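Local coordinates for Acarbose/maltose binding protein GacH (Streptomyces glaucescens, PDB 3K01), which binds acarbose and an acarbose homolog as the solute receptor of an ABC transporter, and probably also binds maltose, at residues 182-194 with 376-388. Residues are numbered along the deposited sequence; the frame is centred on the assembly and turned at random.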
# COMPACT_ATOMS: atom_id res chain seq x y z
N LEU A 182 -7.79 -20.74 -4.15
CA LEU A 182 -7.38 -19.34 -4.21
C LEU A 182 -7.97 -18.64 -5.43
O LEU A 182 -7.96 -19.19 -6.54
CB LEU A 182 -5.85 -19.29 -4.32
CG LEU A 182 -5.16 -17.92 -4.44
CD1 LEU A 182 -5.37 -17.05 -3.19
CD2 LEU A 182 -3.69 -18.03 -4.76
N TYR A 183 -8.41 -17.40 -5.26
CA TYR A 183 -8.59 -16.51 -6.41
C TYR A 183 -7.33 -15.72 -6.58
O TYR A 183 -6.96 -15.00 -5.66
CB TYR A 183 -9.79 -15.56 -6.26
CG TYR A 183 -10.03 -14.83 -7.55
CD1 TYR A 183 -10.95 -15.31 -8.47
CD2 TYR A 183 -9.28 -13.72 -7.91
CE1 TYR A 183 -11.14 -14.69 -9.70
CE2 TYR A 183 -9.48 -13.08 -9.13
CZ TYR A 183 -10.39 -13.57 -9.99
OH TYR A 183 -10.54 -12.92 -11.20
N LEU A 184 -6.63 -15.90 -7.71
CA LEU A 184 -5.37 -15.21 -7.97
C LEU A 184 -5.72 -14.04 -8.87
O LEU A 184 -6.19 -14.24 -10.00
CB LEU A 184 -4.39 -16.18 -8.64
CG LEU A 184 -3.00 -15.60 -8.96
CD1 LEU A 184 -1.96 -16.65 -8.83
CD2 LEU A 184 -2.94 -15.00 -10.35
N ARG A 185 -5.53 -12.82 -8.38
CA ARG A 185 -5.85 -11.64 -9.17
C ARG A 185 -4.88 -11.53 -10.33
O ARG A 185 -3.68 -11.38 -10.11
CB ARG A 185 -5.77 -10.39 -8.29
CG ARG A 185 -5.95 -9.07 -9.02
CD ARG A 185 -7.40 -8.72 -9.05
NE ARG A 185 -7.74 -7.41 -9.66
CZ ARG A 185 -7.78 -6.25 -9.02
NH1 ARG A 185 -7.48 -6.15 -7.73
NH2 ARG A 185 -8.15 -5.16 -9.69
N GLY A 186 -5.40 -11.58 -11.56
CA GLY A 186 -4.51 -11.65 -12.72
C GLY A 186 -4.40 -10.40 -13.54
O GLY A 186 -3.63 -10.40 -14.49
N ASP A 187 -5.18 -9.37 -13.22
CA ASP A 187 -5.29 -8.21 -14.11
C ASP A 187 -4.77 -6.94 -13.47
O ASP A 187 -4.98 -5.86 -14.04
CB ASP A 187 -6.74 -8.00 -14.58
CG ASP A 187 -7.67 -7.57 -13.45
OD1 ASP A 187 -7.39 -7.91 -12.29
OD2 ASP A 187 -8.71 -6.90 -13.72
N ASP A 188 -4.14 -7.05 -12.30
CA ASP A 188 -3.65 -5.85 -11.62
C ASP A 188 -2.24 -6.16 -11.09
O ASP A 188 -2.06 -7.11 -10.33
CB ASP A 188 -4.58 -5.42 -10.48
CG ASP A 188 -4.16 -4.11 -9.86
OD1 ASP A 188 -2.99 -3.97 -9.49
OD2 ASP A 188 -5.04 -3.20 -9.79
N PRO A 189 -1.23 -5.37 -11.51
CA PRO A 189 0.15 -5.74 -11.26
C PRO A 189 0.54 -5.65 -9.79
O PRO A 189 1.51 -6.28 -9.39
CB PRO A 189 0.93 -4.70 -12.09
CG PRO A 189 0.04 -3.55 -12.17
CD PRO A 189 -1.35 -4.10 -12.25
N TYR A 190 -0.22 -4.91 -8.97
CA TYR A 190 0.13 -4.83 -7.55
C TYR A 190 0.06 -6.22 -6.91
O TYR A 190 0.82 -6.53 -6.00
CB TYR A 190 -0.83 -3.86 -6.89
CG TYR A 190 -0.41 -3.32 -5.55
CD1 TYR A 190 0.76 -2.56 -5.41
CD2 TYR A 190 -1.21 -3.51 -4.43
CE1 TYR A 190 1.11 -2.01 -4.21
CE2 TYR A 190 -0.83 -2.98 -3.19
CZ TYR A 190 0.31 -2.20 -3.13
OH TYR A 190 0.70 -1.66 -1.91
N TRP A 191 -0.84 -7.07 -7.44
CA TRP A 191 -1.01 -8.42 -6.95
C TRP A 191 0.04 -9.40 -7.43
O TRP A 191 0.08 -10.53 -6.95
CB TRP A 191 -2.42 -8.94 -7.29
CG TRP A 191 -3.51 -8.52 -6.28
CD1 TRP A 191 -4.10 -9.34 -5.36
CD2 TRP A 191 -4.13 -7.23 -6.11
NE1 TRP A 191 -5.04 -8.64 -4.63
CE2 TRP A 191 -5.07 -7.34 -5.06
CE3 TRP A 191 -3.97 -5.99 -6.74
CZ2 TRP A 191 -5.85 -6.26 -4.63
CZ3 TRP A 191 -4.74 -4.91 -6.31
CH2 TRP A 191 -5.67 -5.05 -5.27
N PHE A 192 0.91 -8.99 -8.35
CA PHE A 192 2.05 -9.82 -8.67
C PHE A 192 3.14 -9.75 -7.60
O PHE A 192 3.90 -10.70 -7.41
CB PHE A 192 2.62 -9.38 -10.04
CG PHE A 192 3.82 -10.15 -10.49
CD1 PHE A 192 3.68 -11.48 -10.86
CD2 PHE A 192 5.06 -9.55 -10.57
CE1 PHE A 192 4.80 -12.21 -11.34
CE2 PHE A 192 6.19 -10.29 -11.05
CZ PHE A 192 6.04 -11.59 -11.42
N LEU A 193 3.22 -8.60 -6.93
CA LEU A 193 4.37 -8.34 -6.09
C LEU A 193 4.57 -9.34 -4.95
O LEU A 193 5.71 -9.73 -4.69
CB LEU A 193 4.37 -6.87 -5.61
CG LEU A 193 4.48 -5.84 -6.75
CD1 LEU A 193 4.38 -4.43 -6.18
CD2 LEU A 193 5.81 -5.98 -7.49
N PRO A 194 3.50 -9.81 -4.29
CA PRO A 194 3.75 -10.86 -3.28
C PRO A 194 4.49 -12.08 -3.81
O PRO A 194 5.31 -12.65 -3.11
CB PRO A 194 2.32 -11.24 -2.83
CG PRO A 194 1.55 -9.96 -3.00
CD PRO A 194 2.07 -9.41 -4.32
N PHE A 376 4.78 -0.47 -12.90
CA PHE A 376 3.66 -1.41 -12.81
C PHE A 376 3.14 -1.86 -14.16
O PHE A 376 2.78 -3.03 -14.32
CB PHE A 376 2.53 -0.80 -11.97
CG PHE A 376 2.82 -0.81 -10.50
CD1 PHE A 376 2.76 -2.00 -9.78
CD2 PHE A 376 3.14 0.37 -9.85
CE1 PHE A 376 3.02 -2.02 -8.41
CE2 PHE A 376 3.42 0.37 -8.48
CZ PHE A 376 3.36 -0.83 -7.76
N GLU A 377 3.10 -0.98 -15.16
CA GLU A 377 2.49 -1.35 -16.42
C GLU A 377 3.18 -2.54 -17.12
O GLU A 377 2.49 -3.42 -17.61
CB GLU A 377 2.33 -0.13 -17.34
CG GLU A 377 1.83 -0.50 -18.73
CD GLU A 377 0.36 -0.90 -18.75
OE1 GLU A 377 -0.31 -1.02 -17.71
OE2 GLU A 377 -0.17 -1.13 -19.85
N PRO A 378 4.53 -2.59 -17.16
CA PRO A 378 5.15 -3.76 -17.78
C PRO A 378 4.79 -5.06 -17.07
O PRO A 378 4.57 -6.08 -17.73
CB PRO A 378 6.65 -3.46 -17.72
CG PRO A 378 6.70 -1.93 -17.70
CD PRO A 378 5.53 -1.57 -16.79
N ILE A 379 4.70 -5.03 -15.75
CA ILE A 379 4.25 -6.21 -15.02
C ILE A 379 2.82 -6.57 -15.40
O ILE A 379 2.51 -7.74 -15.60
CB ILE A 379 4.33 -5.98 -13.51
CG1 ILE A 379 5.78 -5.81 -13.07
CG2 ILE A 379 3.63 -7.12 -12.73
CD1 ILE A 379 5.92 -5.44 -11.59
N ARG A 380 1.94 -5.59 -15.48
CA ARG A 380 0.55 -5.89 -15.80
C ARG A 380 0.48 -6.63 -17.14
O ARG A 380 -0.18 -7.67 -17.25
CB ARG A 380 -0.30 -4.64 -15.90
CG ARG A 380 -1.77 -4.96 -16.16
CD ARG A 380 -2.54 -3.75 -16.66
NE ARG A 380 -2.00 -3.33 -17.96
CZ ARG A 380 -2.23 -3.95 -19.12
NH1 ARG A 380 -3.02 -5.03 -19.19
NH2 ARG A 380 -1.63 -3.51 -20.21
N LEU A 381 1.15 -6.09 -18.15
CA LEU A 381 1.10 -6.68 -19.48
C LEU A 381 1.68 -8.09 -19.50
O LEU A 381 1.05 -9.04 -20.05
CB LEU A 381 1.88 -5.79 -20.44
CG LEU A 381 1.89 -6.27 -21.88
CD1 LEU A 381 0.48 -6.44 -22.46
CD2 LEU A 381 2.72 -5.32 -22.70
N GLN A 382 2.87 -8.26 -18.91
CA GLN A 382 3.52 -9.53 -18.93
C GLN A 382 2.82 -10.57 -18.07
O GLN A 382 2.72 -11.74 -18.48
CB GLN A 382 5.01 -9.43 -18.59
CG GLN A 382 5.84 -8.49 -19.52
CD GLN A 382 5.61 -8.79 -20.98
OE1 GLN A 382 5.64 -9.95 -21.37
NE2 GLN A 382 5.43 -7.75 -21.78
N MET A 383 2.31 -10.18 -16.91
CA MET A 383 1.58 -11.15 -16.10
C MET A 383 0.32 -11.62 -16.84
O MET A 383 -0.00 -12.82 -16.78
CB MET A 383 1.23 -10.62 -14.72
CG MET A 383 0.21 -11.52 -13.96
SD MET A 383 -0.16 -10.95 -12.29
CE MET A 383 -0.14 -9.19 -12.84
N ALA A 384 -0.38 -10.72 -17.51
CA ALA A 384 -1.55 -11.11 -18.28
C ALA A 384 -1.17 -12.10 -19.37
O ALA A 384 -1.86 -13.11 -19.57
CB ALA A 384 -2.22 -9.88 -18.89
N ASN A 385 -0.06 -11.85 -20.05
CA ASN A 385 0.34 -12.69 -21.15
C ASN A 385 0.85 -14.05 -20.68
O ASN A 385 0.75 -15.02 -21.42
CB ASN A 385 1.31 -11.94 -22.06
CG ASN A 385 0.65 -10.78 -22.78
OD1 ASN A 385 -0.58 -10.57 -22.71
ND2 ASN A 385 1.46 -10.00 -23.47
N VAL A 386 1.43 -14.10 -19.48
CA VAL A 386 1.80 -15.38 -18.89
C VAL A 386 0.52 -16.16 -18.55
O VAL A 386 0.40 -17.35 -18.87
CB VAL A 386 2.66 -15.18 -17.62
CG1 VAL A 386 2.74 -16.46 -16.77
CG2 VAL A 386 4.05 -14.70 -18.02
N LEU A 387 -0.44 -15.51 -17.89
CA LEU A 387 -1.64 -16.23 -17.43
C LEU A 387 -2.48 -16.73 -18.60
O LEU A 387 -3.09 -17.79 -18.48
CB LEU A 387 -2.45 -15.37 -16.47
CG LEU A 387 -1.79 -15.17 -15.11
CD1 LEU A 387 -2.56 -14.09 -14.34
CD2 LEU A 387 -1.69 -16.47 -14.31
N SER A 388 -2.51 -16.01 -19.71
CA SER A 388 -3.25 -16.49 -20.88
C SER A 388 -2.51 -17.57 -21.67
O SER A 388 -3.09 -18.15 -22.59
CB SER A 388 -3.55 -15.33 -21.81
OG SER A 388 -2.32 -14.87 -22.39
O HOH W 1 -2.45 -8.07 -15.64
O HOH W 2 -4.38 -6.65 -17.19
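In the lobe of this periplasmic-binding-protein fold that carries strand 180-183, the loop and 3-10 turn leaving that strand pack against helix 376-387, with Pro189 meeting Phe376, Ile379 and Arg380. The proline ring packs against the first turn of the helix, crossing the Phe376 side chain at about a right angle: its CB comes within 3.3 Å of Phe376 O, which is already bonded to the amide of Arg380, and its CG rests on Phe376 CB at 3.7 Å. Phe376 sends its ring past the proline, with CE1 in the plane of the Tyr190 ring at its edge, 3.8 Å from Tyr190 CD1. Leu193 CD1 meets the edge of the Phe376 ring in turn, 3.6 Å from CE1.

Deeper in, Ile379 CG2 reaches Phe192 CD2 at 3.6 Å, the two side chains crossing nearly at right angles. Met383 runs out extended through its first two torsions, CG anti to the backbone N (chi1 168°), which carries SD obliquely alongside Phe192 in a Met-aromatic contact, 3.9 Å from Phe192 CB. The bend at chi3 (39°) then turns CE to Pro189 CA. Phe192 also stacks on Tyr222 of helix 216-230, so these residues join the loop and helix 376-387 to a third element of the same lobe.

Further along, Leu387 CD1 sits 3.5 Å from Gly186 CA, directly against the glycine backbone. No direct hydrogen bond links the segments; a water donates to both Gly186 O and Arg380 O, and a second joins Asp187 O to Arg380 NH1. The Arg380 guanidinium is held side-on by Glu377, NE to OE1 and NH2 to OE2. On the loop, Asp188 forms an Asx turn at the start of the 3-10 segment 189-191, its OD1 accepting from Tyr190 N at 3.0 Å.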